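Local coordinates for aquaporin AqpM (Methanothermobacter marburgensis str. Marburg, PDB 2F2B), which forms a tetrameric membrane channel that lets water move in both directions under osmotic pressure and passes some glycerol, at residues A[2-5]-A[6-10]; A[102-105]-A[106-109]; A[93-96]-A[97-101]. All blocks are in the same frame, centred on the assembly; numbering follows the deposited sequence.

Contact 1: A[2-5]-A[6-10]; sequences VSLT and KRCIA
The guanidinium of Arg7 folds back over the first turn of helix 4-33 and gives its NE-H to the carbonyl of Val2, with Arg7 NE 2.8 Å from Val2 O. The acceptor lies close to the guanidinium plane, whereas the donor sits 37° above the carbonyl plane of Val2. One water closes this grip: it donates to Val2 O and accepts from Arg7 NH2, 3.0 Å away. Leu4 CA lies over one face of the guanidinium, and Leu4 CD1 touches both Arg7 NH2 (3.8 Å) and the sulfur of Cys8. The bend in the arginine is at its third torsion (chi3 -74°), which turns NE back toward the N-terminal residues. Val2 runs antiparallel to the arginine chain, its CG1 pressed tightly against Lys6 CB at 3.5 Å. Ser3 is the N-cap of the helix: its OG accepts from Lys6 N at 3.2 Å in a nearly straight bond (166°), and the backbone bond from Arg7 N to Ser3 O follows. Farther out, Glu99 forms a salt bridge with Arg7 NH2 and Tyr103 OH bonds to NH1, while Lys6 NZ bonds to Ser245 and Tyr242 of the second subunit. With bonds at NE and both terminal nitrogens, the Arg7 guanidinium is fixed in rotation, and its charge is probably largely offset by Glu99.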
ATOM      1  N   VAL A   2     -16.645 -26.025  13.277  1.00 32.85           N
ATOM      2  CA  VAL A   2     -17.808 -25.501  12.571  1.00 28.74           C
ATOM      3  C   VAL A   2     -18.302 -26.546  11.573  1.00 26.14           C
ATOM      4  O   VAL A   2     -17.501 -27.204  10.907  1.00 25.64           O
ATOM      5  CB  VAL A   2     -17.461 -24.192  11.818  1.00 27.86           C
ATOM      6  CG1 VAL A   2     -18.679 -23.665  11.087  1.00 26.45           C
ATOM      7  CG2 VAL A   2     -16.948 -23.152  12.803  1.00 28.34           C
ATOM      8  N   SER A   3     -19.619 -26.702  11.475  1.00 23.54           N
ATOM      9  CA  SER A   3     -20.206 -27.681  10.562  1.00 22.20           C
ATOM     10  C   SER A   3     -19.810 -27.412   9.118  1.00 22.01           C
ATOM     11  O   SER A   3     -19.489 -26.277   8.753  1.00 20.80           O
ATOM     12  CB  SER A   3     -21.733 -27.670  10.664  1.00 21.72           C
ATOM     13  OG  SER A   3     -22.281 -26.495  10.086  1.00 22.46           O
ATOM     14  N   LEU A   4     -19.851 -28.458   8.298  1.00 20.10           N
ATOM     15  CA  LEU A   4     -19.505 -28.339   6.886  1.00 19.41           C
ATOM     16  C   LEU A   4     -20.482 -27.407   6.179  1.00 19.40           C
ATOM     17  O   LEU A   4     -20.104 -26.680   5.260  1.00 17.80           O
ATOM     18  CB  LEU A   4     -19.519 -29.718   6.217  1.00 19.84           C
ATOM     19  CG  LEU A   4     -19.129 -29.797   4.736  1.00 20.90           C
ATOM     20  CD1 LEU A   4     -17.739 -29.205   4.522  1.00 18.72           C
ATOM     21  CD2 LEU A   4     -19.155 -31.256   4.283  1.00 20.81           C
ATOM     22  N   THR A   5     -21.742 -27.429   6.604  1.00 18.74           N
ATOM     23  CA  THR A   5     -22.749 -26.562   6.003  1.00 19.98           C
ATOM     24  C   THR A   5     -22.360 -25.095   6.185  1.00 18.24           C
ATOM     25  O   THR A   5     -22.362 -24.321   5.230  1.00 18.91           O
ATOM     26  CB  THR A   5     -24.141 -26.793   6.635  1.00 21.28           C
ATOM     27  OG1 THR A   5     -24.611 -28.099   6.280  1.00 24.10           O
ATOM     28  CG2 THR A   5     -25.136 -25.752   6.138  1.00 22.42           C
ATOM     29  N   LYS A   6     -22.020 -24.722   7.413  1.00 17.87           N
ATOM     30  CA  LYS A   6     -21.629 -23.346   7.697  1.00 18.16           C
ATOM     31  C   LYS A   6     -20.291 -22.996   7.051  1.00 18.31           C
ATOM     32  O   LYS A   6     -20.079 -21.858   6.623  1.00 16.83           O
ATOM     33  CB  LYS A   6     -21.571 -23.121   9.207  1.00 19.83           C
ATOM     34  CG  LYS A   6     -22.955 -23.069   9.844  1.00 20.90           C
ATOM     35  CD  LYS A   6     -22.884 -22.918  11.351  1.00 23.82           C
ATOM     36  CE  LYS A   6     -24.278 -22.733  11.937  1.00 25.50           C
ATOM     37  NZ  LYS A   6     -24.243 -22.645  13.422  1.00 28.08           N
ATOM     38  N   ARG A   7     -19.390 -23.970   6.976  1.00 15.89           N
ATOM     39  CA  ARG A   7     -18.092 -23.730   6.360  1.00 16.11           C
ATOM     40  C   ARG A   7     -18.239 -23.518   4.857  1.00 15.94           C
ATOM     41  O   ARG A   7     -17.516 -22.716   4.267  1.00 15.09           O
ATOM     42  CB  ARG A   7     -17.135 -24.885   6.671  1.00 15.60           C
ATOM     43  CG  ARG A   7     -16.609 -24.823   8.102  1.00 17.02           C
ATOM     44  CD  ARG A   7     -15.510 -25.828   8.367  1.00 18.08           C
ATOM     45  NE  ARG A   7     -16.017 -27.193   8.488  1.00 19.52           N
ATOM     46  CZ  ARG A   7     -15.631 -28.201   7.716  1.00 21.35           C
ATOM     47  NH1 ARG A   7     -14.734 -27.998   6.760  1.00 19.88           N
ATOM     48  NH2 ARG A   7     -16.127 -29.418   7.912  1.00 19.93           N
ATOM     49  N   CYS A   8     -19.182 -24.222   4.236  1.00 15.44           N
ATOM     50  CA  CYS A   8     -19.414 -24.051   2.806  1.00 15.50           C
ATOM     51  C   CYS A   8     -20.062 -22.690   2.561  1.00 15.09           C
ATOM     52  O   CYS A   8     -19.783 -22.033   1.556  1.00 13.62           O
ATOM     53  CB  CYS A   8     -20.299 -25.173   2.259  1.00 17.00           C
ATOM     54  SG  CYS A   8     -19.405 -26.723   1.979  1.00 20.47           S
ATOM     55  N   ILE A   9     -20.930 -22.265   3.473  1.00 13.85           N
ATOM     56  CA  ILE A   9     -21.562 -20.958   3.335  1.00 14.58           C
ATOM     57  C   ILE A   9     -20.457 -19.899   3.421  1.00 14.73           C
ATOM     58  O   ILE A   9     -20.460 -18.920   2.672  1.00 13.56           O
ATOM     59  CB  ILE A   9     -22.610 -20.712   4.446  1.00 16.25           C
ATOM     60  CG1 ILE A   9     -23.808 -21.643   4.246  1.00 17.78           C
ATOM     61  CG2 ILE A   9     -23.067 -19.254   4.425  1.00 17.36           C
ATOM     62  CD1 ILE A   9     -24.820 -21.594   5.386  1.00 17.46           C
ATOM     63  N   ALA A  10     -19.503 -20.112   4.324  1.00 13.16           N
ATOM     64  CA  ALA A  10     -18.389 -19.181   4.485  1.00 13.23           C
ATOM     65  C   ALA A  10     -17.541 -19.133   3.212  1.00 12.90           C
ATOM     66  O   ALA A  10     -17.128 -18.060   2.784  1.00 13.03           O
ATOM     67  CB  ALA A  10     -17.525 -19.591   5.675  1.00 12.59           C
TER
HETATM   68  O   HOH W   1     -16.966 -29.812  10.797  1.00 33.55           O

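Contact 2: A[102-105]-A[106-109]; sequences PYII and AQLL
Near the cytoplasmic end of membrane helix 100-122, Gln107 packs on the helical turn before it, its side chain lying over the carbonyl of Tyr103. With CG anti to its own carbonyl carbon (chi1 -64°), the chain runs back toward the helix start, and Gln107 CG comes within 3.0 Å of Tyr103 O. The amide oxygen then lies by the backbone of Ile104, OE1 to CA 3.5 Å, while NE2 is 4.0 Å from Tyr103 CB. Amide and phenol planes are turned 67° apart. NE2 is held by Thr86 and Glu11, so this buried amide ties helix 100-122 both to helix 83-91, the short helix that begins within the first NPA motif, and to helix 4-33. This is the aquaporin arrangement, in which membrane-spanning helices surround the pore-forming loops. In two neighbouring apolar pairs, each joining residues one turn apart, the side chains lie side by side and point the same way: Ile104 CG2 meets Leu108 CD1 at 3.9 Å, and Ile105 CG2 meets Leu109 CD1 at 3.8 Å. Leu108 also packs on Ala201 of the second NPA motif and on Phe204, whereas Ile105 and Leu109 lie on the surface, Leu109 against Phe12 of helix 4-33.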
ATOM      1  N   PRO A 102     -17.183 -30.391  -1.952  1.00 17.75           N
ATOM      2  CA  PRO A 102     -18.128 -29.464  -1.321  1.00 17.79           C
ATOM      3  C   PRO A 102     -17.580 -28.032  -1.316  1.00 17.11           C
ATOM      4  O   PRO A 102     -18.295 -27.084  -1.643  1.00 15.45           O
ATOM      5  CB  PRO A 102     -18.274 -30.031   0.086  1.00 19.07           C
ATOM      6  CG  PRO A 102     -18.172 -31.507  -0.155  1.00 19.99           C
ATOM      7  CD  PRO A 102     -17.016 -31.606  -1.132  1.00 19.00           C
ATOM      8  N   TYR A 103     -16.311 -27.880  -0.949  1.00 15.42           N
ATOM      9  CA  TYR A 103     -15.696 -26.552  -0.925  1.00 14.63           C
ATOM     10  C   TYR A 103     -15.622 -25.932  -2.317  1.00 14.14           C
ATOM     11  O   TYR A 103     -15.954 -24.761  -2.496  1.00 13.26           O
ATOM     12  CB  TYR A 103     -14.282 -26.611  -0.335  1.00 14.31           C
ATOM     13  CG  TYR A 103     -14.199 -26.299   1.142  1.00 15.11           C
ATOM     14  CD1 TYR A 103     -13.121 -25.576   1.654  1.00 14.59           C
ATOM     15  CD2 TYR A 103     -15.176 -26.746   2.034  1.00 14.92           C
ATOM     16  CE1 TYR A 103     -13.014 -25.307   3.014  1.00 14.76           C
ATOM     17  CE2 TYR A 103     -15.079 -26.483   3.397  1.00 14.95           C
ATOM     18  CZ  TYR A 103     -13.995 -25.764   3.881  1.00 14.66           C
ATOM     19  OH  TYR A 103     -13.879 -25.512   5.226  1.00 15.74           O
ATOM     20  N   ILE A 104     -15.188 -26.713  -3.305  1.00 13.55           N
ATOM     21  CA  ILE A 104     -15.071 -26.192  -4.663  1.00 14.33           C
ATOM     22  C   ILE A 104     -16.417 -25.747  -5.225  1.00 15.51           C
ATOM     23  O   ILE A 104     -16.509 -24.709  -5.883  1.00 13.89           O
ATOM     24  CB  ILE A 104     -14.409 -27.230  -5.607  1.00 14.44           C
ATOM     25  CG1 ILE A 104     -12.958 -27.461  -5.171  1.00 14.84           C
ATOM     26  CG2 ILE A 104     -14.458 -26.740  -7.055  1.00 13.39           C
ATOM     27  CD1 ILE A 104     -12.173 -28.409  -6.067  1.00 16.51           C
ATOM     28  N   ILE A 105     -17.469 -26.521  -4.969  1.00 15.27           N
ATOM     29  CA  ILE A 105     -18.787 -26.140  -5.464  1.00 15.45           C
ATOM     30  C   ILE A 105     -19.210 -24.814  -4.835  1.00 13.85           C
ATOM     31  O   ILE A 105     -19.719 -23.928  -5.520  1.00 14.67           O
ATOM     32  CB  ILE A 105     -19.846 -27.225  -5.151  1.00 17.18           C
ATOM     33  CG1 ILE A 105     -19.570 -28.463  -6.009  1.00 20.18           C
ATOM     34  CG2 ILE A 105     -21.250 -26.688  -5.422  1.00 18.54           C
ATOM     35  CD1 ILE A 105     -20.528 -29.618  -5.757  1.00 22.30           C
ATOM     36  N   ALA A 106     -18.982 -24.676  -3.531  1.00 13.72           N
ATOM     37  CA  ALA A 106     -19.338 -23.449  -2.826  1.00 13.04           C
ATOM     38  C   ALA A 106     -18.570 -22.263  -3.404  1.00 12.54           C
ATOM     39  O   ALA A 106     -19.119 -21.171  -3.544  1.00 12.72           O
ATOM     40  CB  ALA A 106     -19.034 -23.589  -1.332  1.00 12.88           C
ATOM     41  N   GLN A 107     -17.301 -22.489  -3.733  1.00 12.18           N
ATOM     42  CA  GLN A 107     -16.446 -21.442  -4.293  1.00 12.44           C
ATOM     43  C   GLN A 107     -16.917 -21.033  -5.689  1.00 12.88           C
ATOM     44  O   GLN A 107     -17.002 -19.842  -5.997  1.00 11.61           O
ATOM     45  CB  GLN A 107     -14.989 -21.928  -4.337  1.00 11.85           C
ATOM     46  CG  GLN A 107     -14.388 -22.205  -2.951  1.00 11.88           C
ATOM     47  CD  GLN A 107     -13.174 -23.123  -3.004  1.00 11.38           C
ATOM     48  OE1 GLN A 107     -12.810 -23.626  -4.067  1.00 13.09           O
ATOM     49  NE2 GLN A 107     -12.550 -23.349  -1.855  1.00 11.59           N
ATOM     50  N   LEU A 108     -17.232 -22.013  -6.533  1.00 12.94           N
ATOM     51  CA  LEU A 108     -17.703 -21.713  -7.884  1.00 14.09           C
ATOM     52  C   LEU A 108     -19.011 -20.920  -7.839  1.00 14.49           C
ATOM     53  O   LEU A 108     -19.192 -19.951  -8.583  1.00 13.49           O
ATOM     54  CB  LEU A 108     -17.905 -23.011  -8.674  1.00 14.21           C
ATOM     55  CG  LEU A 108     -16.638 -23.804  -9.007  1.00 15.50           C
ATOM     56  CD1 LEU A 108     -17.020 -25.165  -9.591  1.00 15.28           C
ATOM     57  CD2 LEU A 108     -15.782 -23.018  -9.990  1.00 15.19           C
ATOM     58  N   LEU A 109     -19.919 -21.332  -6.959  1.00 14.11           N
ATOM     59  CA  LEU A 109     -21.205 -20.659  -6.807  1.00 15.32           C
ATOM     60  C   LEU A 109     -21.017 -19.237  -6.276  1.00 13.98           C
ATOM     61  O   LEU A 109     -21.647 -18.295  -6.758  1.00 14.95           O
ATOM     62  CB  LEU A 109     -22.105 -21.453  -5.853  1.00 16.45           C
ATOM     63  CG  LEU A 109     -22.600 -22.811  -6.367  1.00 18.67           C
ATOM     64  CD1 LEU A 109     -23.381 -23.524  -5.267  1.00 19.98           C
ATOM     65  CD2 LEU A 109     -23.470 -22.606  -7.599  1.00 20.15           C
TER

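Contact 3: A[93-96]-A[97-101]; sequences KKFP and GREVV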
ATOM      1  N   LYS A  93      -2.053 -33.676   2.401  1.00 22.45           N
ATOM      2  CA  LYS A  93      -2.825 -34.160   3.545  1.00 23.63           C
ATOM      3  C   LYS A  93      -3.126 -33.111   4.608  1.00 24.11           C
ATOM      4  O   LYS A  93      -3.083 -33.398   5.806  1.00 23.88           O
ATOM      5  CB  LYS A  93      -2.096 -35.347   4.187  1.00 26.12           C
ATOM      6  CG  LYS A  93      -1.666 -36.406   3.183  1.00 28.81           C
ATOM      7  CD  LYS A  93      -2.839 -36.881   2.337  1.00 33.68           C
ATOM      8  CE  LYS A  93      -2.383 -37.814   1.223  1.00 35.64           C
ATOM      9  NZ  LYS A  93      -3.515 -38.206   0.333  1.00 38.83           N
ATOM     10  N   LYS A  94      -3.440 -31.895   4.173  1.00 22.53           N
ATOM     11  CA  LYS A  94      -3.757 -30.818   5.101  1.00 22.85           C
ATOM     12  C   LYS A  94      -5.237 -30.454   5.029  1.00 21.81           C
ATOM     13  O   LYS A  94      -5.690 -29.522   5.689  1.00 23.25           O
ATOM     14  CB  LYS A  94      -2.898 -29.589   4.795  1.00 23.41           C
ATOM     15  CG  LYS A  94      -1.407 -29.811   5.006  1.00 24.22           C
ATOM     16  CD  LYS A  94      -1.091 -30.070   6.468  1.00 26.71           C
ATOM     17  CE  LYS A  94       0.400 -30.280   6.685  1.00 27.79           C
ATOM     18  NZ  LYS A  94       0.700 -30.513   8.124  1.00 28.94           N
ATOM     19  N   PHE A  95      -5.983 -31.195   4.216  1.00 21.21           N
ATOM     20  CA  PHE A  95      -7.421 -30.984   4.060  1.00 20.27           C
ATOM     21  C   PHE A  95      -8.011 -32.305   3.580  1.00 20.51           C
ATOM     22  O   PHE A  95      -7.494 -32.920   2.646  1.00 19.94           O
ATOM     23  CB  PHE A  95      -7.707 -29.880   3.036  1.00 18.78           C
ATOM     24  CG  PHE A  95      -9.143 -29.421   3.024  1.00 16.75           C
ATOM     25  CD1 PHE A  95      -9.680 -28.741   4.113  1.00 17.39           C
ATOM     26  CD2 PHE A  95      -9.957 -29.673   1.928  1.00 17.19           C
ATOM     27  CE1 PHE A  95     -11.013 -28.317   4.107  1.00 16.48           C
ATOM     28  CE2 PHE A  95     -11.290 -29.255   1.914  1.00 16.79           C
ATOM     29  CZ  PHE A  95     -11.816 -28.577   3.006  1.00 15.97           C
ATOM     30  N   PRO A  96      -9.105 -32.760   4.212  1.00 21.22           N
ATOM     31  CA  PRO A  96      -9.747 -34.024   3.835  1.00 21.86           C
ATOM     32  C   PRO A  96     -10.327 -34.076   2.427  1.00 20.86           C
ATOM     33  O   PRO A  96     -11.027 -33.162   1.991  1.00 20.14           O
ATOM     34  CB  PRO A  96     -10.811 -34.208   4.918  1.00 22.24           C
ATOM     35  CG  PRO A  96     -11.176 -32.807   5.276  1.00 23.30           C
ATOM     36  CD  PRO A  96      -9.833 -32.108   5.317  1.00 21.56           C
ATOM     37  N   GLY A  97     -10.034 -35.163   1.719  1.00 20.60           N
ATOM     38  CA  GLY A  97     -10.537 -35.324   0.368  1.00 20.17           C
ATOM     39  C   GLY A  97     -12.053 -35.305   0.292  1.00 20.97           C
ATOM     40  O   GLY A  97     -12.623 -34.858  -0.703  1.00 21.02           O
ATOM     41  N   ARG A  98     -12.712 -35.783   1.344  1.00 21.63           N
ATOM     42  CA  ARG A  98     -14.169 -35.823   1.373  1.00 21.72           C
ATOM     43  C   ARG A  98     -14.824 -34.441   1.360  1.00 21.71           C
ATOM     44  O   ARG A  98     -16.018 -34.324   1.083  1.00 20.64           O
ATOM     45  CB  ARG A  98     -14.653 -36.600   2.603  1.00 22.90           C
ATOM     46  CG  ARG A  98     -14.178 -36.024   3.922  1.00 24.18           C
ATOM     47  CD  ARG A  98     -14.762 -36.787   5.100  1.00 25.05           C
ATOM     48  NE  ARG A  98     -14.283 -36.261   6.373  1.00 27.58           N
ATOM     49  CZ  ARG A  98     -13.062 -36.463   6.857  1.00 27.90           C
ATOM     50  NH1 ARG A  98     -12.184 -37.189   6.177  1.00 30.56           N
ATOM     51  NH2 ARG A  98     -12.714 -35.929   8.018  1.00 28.80           N
ATOM     52  N   GLU A  99     -14.052 -33.398   1.655  1.00 20.75           N
ATOM     53  CA  GLU A  99     -14.600 -32.043   1.672  1.00 20.28           C
ATOM     54  C   GLU A  99     -14.128 -31.185   0.499  1.00 19.74           C
ATOM     55  O   GLU A  99     -14.530 -30.030   0.372  1.00 18.92           O
ATOM     56  CB  GLU A  99     -14.242 -31.340   2.985  1.00 21.57           C
ATOM     57  CG  GLU A  99     -14.600 -32.133   4.231  1.00 25.29           C
ATOM     58  CD  GLU A  99     -14.454 -31.326   5.505  1.00 26.71           C
ATOM     59  OE1 GLU A  99     -13.526 -30.492   5.584  1.00 27.15           O
ATOM     60  OE2 GLU A  99     -15.260 -31.534   6.436  1.00 29.43           O
ATOM     61  N   VAL A 100     -13.280 -31.749  -0.355  1.00 18.58           N
ATOM     62  CA  VAL A 100     -12.767 -31.012  -1.507  1.00 17.60           C
ATOM     63  C   VAL A 100     -13.874 -30.572  -2.466  1.00 17.92           C
ATOM     64  O   VAL A 100     -13.977 -29.391  -2.803  1.00 17.36           O
ATOM     65  CB  VAL A 100     -11.721 -31.848  -2.282  1.00 16.20           C
ATOM     66  CG1 VAL A 100     -11.413 -31.194  -3.629  1.00 17.50           C
ATOM     67  CG2 VAL A 100     -10.451 -31.970  -1.457  1.00 16.75           C
ATOM     68  N   VAL A 101     -14.706 -31.512  -2.908  1.00 17.63           N
ATOM     69  CA  VAL A 101     -15.781 -31.161  -3.831  1.00 17.88           C
ATOM     70  C   VAL A 101     -16.778 -30.173  -3.215  1.00 17.34           C
ATOM     71  O   VAL A 101     -17.195 -29.221  -3.873  1.00 17.52           O
ATOM     72  CB  VAL A 101     -16.521 -32.420  -4.339  1.00 18.10           C
ATOM     73  CG1 VAL A 101     -17.708 -32.019  -5.200  1.00 18.46           C
ATOM     74  CG2 VAL A 101     -15.558 -33.281  -5.150  1.00 19.49           C
TER
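Phe95 extends its ring anti to the backbone N (chi1 -169°), and Glu99 turns CG anti to its carbonyl carbon with the rest of its chain extended; together these torsions bring the ring against the glutamate side chain. The two side chains cross at about a right angle, with ring and carboxylate planes 53° apart. Phe95 CZ touches Glu99 CB at 3.7 Å, and Phe95 CE1 lies 3.6 Å from Glu99 OE1. That same oxygen comes within 3.3 Å of Pro96 CG, so one carboxylate oxygen touches both the aromatic ring and the proline ring. The carboxylate has its strongest partner in Arg7, which would probably favour the charged form. Pro96 is also covered by Arg98: CB stands over one guanidinium face, toward its rim, 3.5 Å from Arg98 NH1. Along the ring from Glu99, Phe95 CD2 makes a looser apolar contact with Val100 CG2. One backbone bond crosses the turn, from Glu99 N to Pro96 O (3.1 Å); it is fairly straight at the hydrogen, but the donor stands 54° above the carbonyl plane. Val100 N bonds in turn to Gly97 O. Phe95 itself packs on Thr86 and Leu89 of helix 83-91 and meets the rings of His80 and Tyr103. Lys93, with positive phi, is the C-prime residue of the Schellman motif ending helix 83-91, and the turn from Pro96 leads directly into helix 100-122: the link, as in other aquaporins, between the half-membrane helix of the first NPA loop and the next membrane-spanning helix.

In the fold
All three contacts lie on the same side of the chain's centre, toward the cytoplasmic surface. Contacts 1 and 3 are surface contacts at helix starts, built on capping or turn bonds and charged side chains; contact 2, deeper on helix 100-122, is partly buried and relies on apolar pairs and one amide. Contacts 2 and 3 share that helix, and Phe95 CZ meets Tyr103 CE1 at 3.5 Å. The Arg7 guanidinium joins contact 1 to both others, by charge to contact 3 and by a polar bond to contact 2. Of the three, contact 1 alone also reaches the second subunit.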